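Side-chain contacts in SusD superfamily protein (Bacteroides vulgatus, PDB 3MYV), which probably binds polysaccharide at the outer membrane of the bacterium: residues C57-Y61 and M62-R66; S158-A161 and Q162-F166; N361-V364 and K365-N368. All coordinates share one frame; numbering follows the deposited sequence.

How the contacts relate
Three helix ends illustrate how a largely helical protein starts and stops its helices. Along the chain come contact 1, at the C-terminal end of helix 56-61; contact 2, where strand 157-159 passes into helix 160-177; and contact 3, in the last turns of helix 350-367. None touches another: the centres of contacts 1 and 2 lie about 26 Å apart, contact 3 being centred about 34 Å from contact 1 and about 36 Å from contact 2. The first two belong to the starch-binding-associated family region and the third to the RagB/SusD region. Contact 1 carries a Schellman motif and contact 2 a capping box, while contact 3 holds ordinary i to i+4 bonds and a water bridge, each formed locally.

Contact 1: C57-Y61 and M62-R66; sequences CNTCY and MFNHR
The selenium of M62, a selenomethionine, lies obliquely beside the Y61 ring, SE 3.6 Å from CD2, a Met-aromatic contact in which the line from SE to the ring centroid runs 58° from the ring normal. Two successive turns in the M62 chain, at chi2 and chi3, bring the selenium there. CG of M62 passes N58, 3.9 Å from OD1, with the two side chains side by side. The same OD1 receives a bond from a water 2.6 Å away, which accepts from ND2 of N64 over a longer 3.3 Å and so bridges the last full helical turn to the loop. T59 and N64 also meet directly, CG2 standing 4.1 Å from ND2. H65 brings its ring beside the helix end, CE1 lying 3.7 Å from O of T59, and C60 SG faces the edge of this imidazole.

Further out, the polar ends are held by the surroundings: N58 ND2 by S50, T59 OG1 by the carbonyl of N71, Y61 OH by H415 and L416, and H65 by L70 and K44. Beneath the side chains the backbone closes the helix. N64 N donates to T59 O at 2.9 Å and F63 N to C60 O at 3.1 Å, while F63 takes a positive phi of 44°. Together these form a Schellman motif at the C-terminal end of helix 56-61.

Contact 2: S158-A161 and Q162-F166; sequences STVA and QAYDF
The backbone from T159 onward takes up helical bonding at once, A163 N donating to T159 O, Y164 N to V160 O and D165 N to A161 O. T159 sits at the N-cap, and its hydroxyl accepts from Q162 N at 3.0 Å. A chi1 of 64° places OG1 between the backbone nitrogen and the carbonyl carbon, from where it can meet the amide three residues on.

Q162 answers in kind. CG turns away from its own carbonyl carbon, and the chain then extends back past the threonine, CG lying 3.3 Å from OG1, until OE1 receives the amide of T159 at 2.9 Å. That bond is nearly straight at 168°, its donor tilted 15° from the plane of the side-chain amide. The reciprocal pair is a capping box, which satisfies two amides at the start of helix 160-177, where the first turn has no preceding helical carbonyls to bond. OE1 is also 3.4 Å from CB of S158, so the glutamine oxygen lies against the serine side chain as well. The backbone of S158 bonds with G141, tying this entry to the small antiparallel sheet formed with strand 140-143.

On the buried side, V160 and Y164 run side by side, CG1 touching CE2 at 3.7 Å, while V160 O approaches the edge of the tyrosine ring in its plane. Y164 goes on to meet the rings of H203 and Y132, and V160 packs on T125 of helix 103-128.

Contact 3: N361-V364 and K365-N368; sequences NEIV and KRGN
The extended K365 side chain crosses that of N361 at a slant in the closing turns of alpha-helix 350-367, its CE coming within 3.5 Å of OD1. Its aliphatic part also covers the N361 carbonyl, which accepts from K365 N at 2.8 Å. The asparagine amide is engaged beyond this pair: OD1 accepts from V373 N, and ND2 donates to the carbonyl of L357.

Successive i to i+4 bonds link R366 N with E362 O, G367 N with I363 O, and N368 N with V364 O. The carbonyl of I363 has a second donor, a water at 2.8 Å. This water accepts from NE of R366 at 2.9 Å, lying at the edge of the guanidinium and in its plane, and thus joins the arginine side chain to its own helix. Bends at chi2 and chi3 (-88° and -56°) bring the guanidinium back alongside I363. The outer nitrogens of R366 form salt bridges to two carboxylates, NH1 with E247 and NH2 with E390; NH1 also bonds to Y229 O and NH2 to S335 OG. R366 O bonds to H231 ND1, and N368 OD1 to D370 N. Beside the guanidinium, CD1 of I363 lies 4.2 Å from NH2 of R366.

Contact 1: C57-Y61 and M62-R66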
ATOM      1  N   CYS A  57       9.764 -11.970  -2.940  1.00 13.30           N
ATOM      2  CA  CYS A  57       8.458 -12.549  -3.267  1.00 14.00           C
ATOM      3  C   CYS A  57       8.330 -13.930  -2.609  1.00 15.78           C
ATOM      4  O   CYS A  57       7.295 -14.260  -2.029  1.00 12.34           O
ATOM      5  CB  CYS A  57       8.251 -12.658  -4.785  1.00 16.32           C
ATOM      6  SG  CYS A  57       7.914 -11.043  -5.592  1.00 16.53           S
ATOM      7  N   ASN A  58       9.394 -14.720  -2.699  1.00 14.25           N
ATOM      8  CA  ASN A  58       9.384 -16.087  -2.211  1.00 14.62           C
ATOM      9  C   ASN A  58       9.261 -16.165  -0.668  1.00 12.90           C
ATOM     10  O   ASN A  58       8.405 -16.871  -0.152  1.00 14.65           O
ATOM     11  CB  ASN A  58      10.604 -16.824  -2.724  1.00 15.77           C
ATOM     12  CG  ASN A  58      10.572 -18.289  -2.383  1.00 20.12           C
ATOM     13  OD1 ASN A  58      10.973 -18.679  -1.309  1.00 23.35           O
ATOM     14  ND2 ASN A  58      10.093 -19.096  -3.296  1.00 26.49           N
ATOM     15  N   THR A  59      10.101 -15.409   0.037  1.00 13.48           N
ATOM     16  CA  THR A  59      10.111 -15.416   1.493  1.00 11.50           C
ATOM     17  C   THR A  59       8.801 -14.818   2.018  1.00 11.48           C
ATOM     18  O   THR A  59       8.241 -15.347   2.945  1.00 13.59           O
ATOM     19  CB  THR A  59      11.356 -14.705   2.055  1.00 11.78           C
ATOM     20  OG1 THR A  59      11.389 -13.328   1.632  1.00 11.02           O
ATOM     21  CG2 THR A  59      12.671 -15.456   1.589  1.00 13.67           C
ATOM     22  N   CYS A  60       8.275 -13.763   1.385  1.00 12.59           N
ATOM     23  CA  CYS A  60       6.924 -13.284   1.781  1.00 10.18           C
ATOM     24  C   CYS A  60       5.841 -14.351   1.559  1.00 12.73           C
ATOM     25  O   CYS A  60       5.029 -14.642   2.450  1.00 14.63           O
ATOM     26  CB  CYS A  60       6.557 -11.982   1.061  1.00 10.19           C
ATOM     27  SG  CYS A  60       7.505 -10.543   1.645  1.00 15.36           S
ATOM     28  N   TYR A  61       5.831 -14.952   0.380  1.00 13.01           N
ATOM     29  CA  TYR A  61       4.842 -15.991   0.075  1.00 12.26           C
ATOM     30  C   TYR A  61       4.900 -17.145   1.067  1.00 13.29           C
ATOM     31  O   TYR A  61       3.870 -17.658   1.517  1.00 14.72           O
ATOM     32  CB  TYR A  61       5.108 -16.488  -1.340  1.00 14.31           C
ATOM     33  CG  TYR A  61       4.319 -17.682  -1.774  1.00 12.59           C
ATOM     34  CD1 TYR A  61       2.972 -17.564  -2.078  1.00 10.29           C
ATOM     35  CD2 TYR A  61       4.941 -18.899  -2.003  1.00 15.32           C
ATOM     36  CE1 TYR A  61       2.236 -18.685  -2.528  1.00 12.97           C
ATOM     37  CE2 TYR A  61       4.232 -20.005  -2.458  1.00 13.11           C
ATOM     38  CZ  TYR A  61       2.882 -19.888  -2.725  1.00 12.57           C
ATOM     39  OH  TYR A  61       2.200 -20.989  -3.155  1.00 15.44           O
HETATM   40  N   MSE A  62       6.122 -17.551   1.396  1.00 13.27           N
HETATM   41  CA  MSE A  62       6.357 -18.685   2.289  1.00 14.95           C
HETATM   42  C   MSE A  62       6.361 -18.290   3.774  1.00 13.84           C
HETATM   43  O   MSE A  62       6.630 -19.132   4.635  1.00 14.82           O
HETATM   44  CB  MSE A  62       7.680 -19.348   1.916  1.00 15.78           C
HETATM   45  CG  MSE A  62       7.712 -19.946   0.511  1.00 17.10           C
HETATM   46 SE   MSE A  62       6.431 -21.354   0.222  0.75 14.63          SE
HETATM   47  CE  MSE A  62       7.125 -22.758   1.425  1.00 18.37           C
ATOM     48  N   PHE A  63       6.046 -17.030   4.090  1.00 14.41           N
ATOM     49  CA  PHE A  63       6.168 -16.519   5.484  1.00 15.11           C
ATOM     50  C   PHE A  63       7.483 -16.965   6.148  1.00 14.91           C
ATOM     51  O   PHE A  63       7.521 -17.290   7.322  1.00 16.58           O
ATOM     52  CB  PHE A  63       4.947 -16.878   6.348  1.00 14.08           C
ATOM     53  CG  PHE A  63       3.682 -16.150   5.931  1.00 13.14           C
ATOM     54  CD1 PHE A  63       3.050 -16.459   4.723  1.00 16.70           C
ATOM     55  CD2 PHE A  63       3.134 -15.142   6.736  1.00 12.90           C
ATOM     56  CE1 PHE A  63       1.883 -15.753   4.300  1.00 15.94           C
ATOM     57  CE2 PHE A  63       1.956 -14.443   6.348  1.00 14.07           C
ATOM     58  CZ  PHE A  63       1.336 -14.742   5.123  1.00 12.77           C
ATOM     59  N   ASN A  64       8.564 -16.922   5.369  1.00 14.83           N
ATOM     60  CA  ASN A  64       9.885 -17.332   5.835  1.00 14.91           C
ATOM     61  C   ASN A  64      10.598 -16.090   6.377  1.00 13.77           C
ATOM     62  O   ASN A  64      11.301 -15.404   5.639  1.00 16.00           O
ATOM     63  CB  ASN A  64      10.682 -17.958   4.679  1.00 13.15           C
ATOM     64  CG  ASN A  64      12.094 -18.319   5.073  1.00 21.92           C
ATOM     65  OD1 ASN A  64      12.440 -18.276   6.245  1.00 18.81           O
ATOM     66  ND2 ASN A  64      12.928 -18.633   4.091  1.00 22.67           N
ATOM     67  N   HIS A  65      10.349 -15.796   7.648  1.00 13.14           N
ATOM     68  CA  HIS A  65      10.879 -14.605   8.315  1.00 13.96           C
ATOM     69  C   HIS A  65      11.419 -14.995   9.687  1.00 16.52           C
ATOM     70  O   HIS A  65      10.788 -15.760  10.411  1.00 16.45           O
ATOM     71  CB  HIS A  65       9.788 -13.560   8.530  1.00 13.96           C
ATOM     72  CG  HIS A  65       8.973 -13.277   7.322  1.00 14.02           C
ATOM     73  ND1 HIS A  65       9.488 -12.623   6.227  1.00 12.14           N
ATOM     74  CD2 HIS A  65       7.665 -13.510   7.049  1.00 16.82           C
ATOM     75  CE1 HIS A  65       8.543 -12.510   5.307  1.00 18.95           C
ATOM     76  NE2 HIS A  65       7.427 -13.039   5.782  1.00 14.78           N
ATOM     77  N   ARG A  66      12.554 -14.429  10.067  1.00 17.56           N
ATOM     78  CA  ARG A  66      13.055 -14.647  11.425  1.00 19.93           C
ATOM     79  C   ARG A  66      13.792 -13.434  11.990  1.00 19.45           C
ATOM     80  O   ARG A  66      14.197 -12.541  11.243  1.00 14.82           O
ATOM     81  CB  ARG A  66      13.915 -15.898  11.473  1.00 22.57           C
ATOM     82  CG  ARG A  66      15.052 -15.889  10.524  1.00 24.71           C
ATOM     83  CD  ARG A  66      15.759 -17.246  10.494  1.00 31.71           C
ATOM     84  NE  ARG A  66      17.180 -17.047  10.246  1.00 33.37           N
ATOM     85  CZ  ARG A  66      17.750 -16.978   9.045  1.00 40.03           C
ATOM     86  NH1 ARG A  66      17.032 -17.128   7.930  1.00 45.84           N
ATOM     87  NH2 ARG A  66      19.058 -16.775   8.957  1.00 47.09           N
TER
HETATM   88  O   HOH W   1      11.260 -18.760   1.293  1.00 20.80           O

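Contact 2: S158-A161 and Q162-F166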
ATOM      1  N   SER A 158       5.190   0.765  21.060  1.00 13.92           N
ATOM      2  CA  SER A 158       3.902   1.233  21.510  1.00 14.83           C
ATOM      3  C   SER A 158       2.812   0.295  20.986  1.00 14.95           C
ATOM      4  O   SER A 158       3.111  -0.557  20.152  1.00 16.08           O
ATOM      5  CB  SER A 158       3.692   2.660  21.014  1.00 14.58           C
ATOM      6  OG  SER A 158       4.387   3.554  21.847  1.00 18.25           O
ATOM      7  N   THR A 159       1.566   0.431  21.461  1.00 15.90           N
ATOM      8  CA  THR A 159       0.482  -0.417  20.965  1.00 17.34           C
ATOM      9  C   THR A 159       0.069   0.048  19.570  1.00 15.67           C
ATOM     10  O   THR A 159       0.373   1.157  19.142  1.00 15.27           O
ATOM     11  CB  THR A 159      -0.766  -0.436  21.877  1.00 16.10           C
ATOM     12  OG1 THR A 159      -1.343   0.875  21.936  1.00 17.47           O
ATOM     13  CG2 THR A 159      -0.394  -0.913  23.300  1.00 20.56           C
ATOM     14  N   VAL A 160      -0.623  -0.830  18.870  1.00 17.23           N
ATOM     15  CA  VAL A 160      -1.218  -0.509  17.578  1.00 15.05           C
ATOM     16  C   VAL A 160      -2.206   0.654  17.752  1.00 16.14           C
ATOM     17  O   VAL A 160      -2.180   1.616  16.969  1.00 16.61           O
ATOM     18  CB  VAL A 160      -1.865  -1.790  16.966  1.00 16.93           C
ATOM     19  CG1 VAL A 160      -2.833  -1.494  15.791  1.00 13.18           C
ATOM     20  CG2 VAL A 160      -0.760  -2.726  16.509  1.00 14.22           C
ATOM     21  N   ALA A 161      -3.029   0.590  18.798  1.00 15.74           N
ATOM     22  CA  ALA A 161      -3.996   1.684  19.119  1.00 16.46           C
ATOM     23  C   ALA A 161      -3.282   3.026  19.293  1.00 16.67           C
ATOM     24  O   ALA A 161      -3.700   4.023  18.710  1.00 15.78           O
ATOM     25  CB  ALA A 161      -4.830   1.359  20.361  1.00 17.19           C
ATOM     26  N   GLN A 162      -2.180   3.049  20.042  1.00 15.77           N
ATOM     27  CA  GLN A 162      -1.380   4.284  20.192  1.00 14.75           C
ATOM     28  C   GLN A 162      -0.837   4.813  18.866  1.00 12.68           C
ATOM     29  O   GLN A 162      -0.829   6.037  18.634  1.00 15.12           O
ATOM     30  CB  GLN A 162      -0.222   4.066  21.161  1.00 14.53           C
ATOM     31  CG  GLN A 162      -0.691   4.009  22.622  1.00 17.42           C
ATOM     32  CD  GLN A 162       0.385   3.550  23.598  1.00 23.17           C
ATOM     33  OE1 GLN A 162       1.224   2.689  23.297  1.00 18.09           O
ATOM     34  NE2 GLN A 162       0.363   4.137  24.777  1.00 25.15           N
ATOM     35  N   ALA A 163      -0.415   3.905  17.987  1.00 13.70           N
ATOM     36  CA  ALA A 163       0.097   4.310  16.663  1.00 11.64           C
ATOM     37  C   ALA A 163      -1.003   4.924  15.791  1.00 14.80           C
ATOM     38  O   ALA A 163      -0.820   5.993  15.192  1.00 12.31           O
ATOM     39  CB  ALA A 163       0.734   3.159  15.989  1.00 12.19           C
ATOM     40  N   TYR A 164      -2.154   4.265  15.735  1.00 14.17           N
ATOM     41  CA  TYR A 164      -3.310   4.834  15.013  1.00 13.34           C
ATOM     42  C   TYR A 164      -3.743   6.206  15.522  1.00 14.91           C
ATOM     43  O   TYR A 164      -4.028   7.119  14.716  1.00 16.22           O
ATOM     44  CB  TYR A 164      -4.505   3.857  15.013  1.00 12.15           C
ATOM     45  CG  TYR A 164      -4.477   2.844  13.872  1.00 13.45           C
ATOM     46  CD1 TYR A 164      -5.046   3.135  12.625  1.00 14.88           C
ATOM     47  CD2 TYR A 164      -3.889   1.586  14.046  1.00 13.54           C
ATOM     48  CE1 TYR A 164      -5.008   2.216  11.589  1.00 16.18           C
ATOM     49  CE2 TYR A 164      -3.868   0.655  13.023  1.00 17.28           C
ATOM     50  CZ  TYR A 164      -4.432   0.976  11.800  1.00 17.69           C
ATOM     51  OH  TYR A 164      -4.427   0.025  10.808  1.00 14.36           O
ATOM     52  N   ASP A 165      -3.809   6.371  16.844  1.00 14.31           N
ATOM     53  CA  ASP A 165      -4.166   7.670  17.416  1.00 17.29           C
ATOM     54  C   ASP A 165      -3.256   8.774  16.854  1.00 18.64           C
ATOM     55  O   ASP A 165      -3.728   9.816  16.378  1.00 17.06           O
ATOM     56  CB  ASP A 165      -4.100   7.647  18.946  1.00 17.87           C
ATOM     57  CG  ASP A 165      -5.205   6.802  19.584  1.00 20.14           C
ATOM     58  OD1 ASP A 165      -6.102   6.293  18.880  1.00 24.99           O
ATOM     59  OD2 ASP A 165      -5.170   6.645  20.813  1.00 31.16           O
ATOM     60  N   PHE A 166      -1.956   8.507  16.854  1.00 16.18           N
ATOM     61  CA  PHE A 166      -0.974   9.438  16.334  1.00 16.16           C
ATOM     62  C   PHE A 166      -1.061   9.643  14.815  1.00 14.26           C
ATOM     63  O   PHE A 166      -1.005  10.778  14.328  1.00 16.48           O
ATOM     64  CB  PHE A 166       0.452   8.966  16.678  1.00 15.76           C
ATOM     65  CG  PHE A 166       1.521   9.697  15.920  1.00 15.96           C
ATOM     66  CD1 PHE A 166       1.839  11.005  16.251  1.00 19.37           C
ATOM     67  CD2 PHE A 166       2.209   9.080  14.901  1.00 17.80           C
ATOM     68  CE1 PHE A 166       2.798  11.707  15.544  1.00 19.80           C
ATOM     69  CE2 PHE A 166       3.203   9.767  14.199  1.00 19.64           C
ATOM     70  CZ  PHE A 166       3.495  11.073  14.525  1.00 19.36           C
TER

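Contact 3: N361-V364 and K365-N368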
ATOM      1  N   ASN A 361     -20.681  -0.034  -7.974  1.00 12.83           N
ATOM      2  CA  ASN A 361     -21.098  -0.264  -9.358  1.00 13.97           C
ATOM      3  C   ASN A 361     -20.282   0.505 -10.359  1.00 13.25           C
ATOM      4  O   ASN A 361     -20.035   0.028 -11.463  1.00 14.75           O
ATOM      5  CB  ASN A 361     -22.592   0.001  -9.579  1.00 11.19           C
ATOM      6  CG  ASN A 361     -23.422  -1.212  -9.248  1.00 16.87           C
ATOM      7  OD1 ASN A 361     -23.579  -2.101 -10.085  1.00 16.24           O
ATOM      8  ND2 ASN A 361     -23.910  -1.296  -8.005  1.00 15.53           N
ATOM      9  N   GLU A 362     -19.863   1.708  -9.995  1.00 11.96           N
ATOM     10  CA  GLU A 362     -18.990   2.458 -10.904  1.00 13.36           C
ATOM     11  C   GLU A 362     -17.735   1.682 -11.252  1.00 12.93           C
ATOM     12  O   GLU A 362     -17.298   1.673 -12.424  1.00 15.81           O
ATOM     13  CB  GLU A 362     -18.599   3.784 -10.306  1.00 14.80           C
ATOM     14  CG  GLU A 362     -18.065   4.732 -11.341  1.00 23.56           C
ATOM     15  CD  GLU A 362     -19.161   5.478 -12.051  1.00 39.63           C
ATOM     16  OE1 GLU A 362     -20.055   5.988 -11.344  1.00 38.75           O
ATOM     17  OE2 GLU A 362     -19.105   5.579 -13.301  1.00 39.91           O
ATOM     18  N   ILE A 363     -17.169   0.995 -10.263  1.00 15.21           N
ATOM     19  CA  ILE A 363     -15.937   0.225 -10.478  1.00 14.99           C
ATOM     20  C   ILE A 363     -16.257  -1.090 -11.209  1.00 11.22           C
ATOM     21  O   ILE A 363     -15.519  -1.530 -12.120  1.00 11.74           O
ATOM     22  CB  ILE A 363     -15.204  -0.043  -9.146  1.00 16.53           C
ATOM     23  CG1 ILE A 363     -14.802   1.297  -8.496  1.00 17.29           C
ATOM     24  CG2 ILE A 363     -13.998  -1.001  -9.346  1.00 14.60           C
ATOM     25  CD1 ILE A 363     -13.857   2.191  -9.342  1.00 13.56           C
ATOM     26  N   VAL A 364     -17.354  -1.731 -10.811  1.00 15.41           N
ATOM     27  CA  VAL A 364     -17.773  -2.988 -11.437  1.00 13.24           C
ATOM     28  C   VAL A 364     -18.008  -2.789 -12.917  1.00 15.19           C
ATOM     29  O   VAL A 364     -17.550  -3.575 -13.744  1.00 14.77           O
ATOM     30  CB  VAL A 364     -19.010  -3.552 -10.720  1.00 13.41           C
ATOM     31  CG1 VAL A 364     -19.677  -4.698 -11.530  1.00 13.92           C
ATOM     32  CG2 VAL A 364     -18.583  -4.002  -9.306  1.00 10.35           C
ATOM     33  N   LYS A 365     -18.721  -1.715 -13.251  1.00 16.90           N
ATOM     34  CA  LYS A 365     -19.112  -1.454 -14.627  1.00 15.05           C
ATOM     35  C   LYS A 365     -17.978  -0.920 -15.474  1.00 14.93           C
ATOM     36  O   LYS A 365     -17.967  -1.117 -16.694  1.00 16.05           O
ATOM     37  CB  LYS A 365     -20.320  -0.512 -14.671  1.00 16.14           C
ATOM     38  CG  LYS A 365     -21.548  -1.178 -14.082  1.00 17.24           C
ATOM     39  CD  LYS A 365     -22.749  -0.220 -13.961  1.00 19.02           C
ATOM     40  CE  LYS A 365     -23.956  -0.966 -13.388  1.00 18.52           C
ATOM     41  NZ  LYS A 365     -25.153  -0.069 -13.246  1.00 23.81           N
ATOM     42  N   ARG A 366     -17.039  -0.209 -14.860  1.00 14.87           N
ATOM     43  CA  ARG A 366     -15.843   0.193 -15.596  1.00 14.23           C
ATOM     44  C   ARG A 366     -15.069  -1.065 -15.993  1.00 15.19           C
ATOM     45  O   ARG A 366     -14.518  -1.134 -17.080  1.00 17.33           O
ATOM     46  CB  ARG A 366     -14.942   1.133 -14.778  1.00 17.46           C
ATOM     47  CG  ARG A 366     -13.777   1.748 -15.577  1.00 12.17           C
ATOM     48  CD  ARG A 366     -12.530   0.878 -15.565  1.00 13.83           C
ATOM     49  NE  ARG A 366     -12.071   0.573 -14.208  1.00 10.09           N
ATOM     50  CZ  ARG A 366     -11.412   1.411 -13.399  1.00 13.42           C
ATOM     51  NH1 ARG A 366     -11.074   2.651 -13.795  1.00 14.44           N
ATOM     52  NH2 ARG A 366     -11.053   1.000 -12.178  1.00 12.72           N
ATOM     53  N   GLY A 367     -15.011  -2.045 -15.099  1.00 14.85           N
ATOM     54  CA  GLY A 367     -14.370  -3.320 -15.394  1.00 15.20           C
ATOM     55  C   GLY A 367     -15.055  -4.065 -16.537  1.00 16.53           C
ATOM     56  O   GLY A 367     -14.390  -4.473 -17.485  1.00 15.51           O
ATOM     57  N   ASN A 368     -16.380  -4.169 -16.467  1.00 16.27           N
ATOM     58  CA  ASN A 368     -17.213  -4.807 -17.502  1.00 15.02           C
ATOM     59  C   ASN A 368     -18.609  -4.167 -17.459  1.00 15.32           C
ATOM     60  O   ASN A 368     -19.326  -4.343 -16.478  1.00 15.63           O
ATOM     61  CB  ASN A 368     -17.336  -6.318 -17.225  1.00 17.00           C
ATOM     62  CG  ASN A 368     -18.146  -7.054 -18.285  1.00 17.73           C
ATOM     63  OD1 ASN A 368     -18.782  -6.420 -19.152  1.00 16.96           O
ATOM     64  ND2 ASN A 368     -18.162  -8.405 -18.205  1.00 18.95           N
TER
HETATM   65  O   HOH W   2     -12.848  -1.804 -12.739  1.00 12.73           O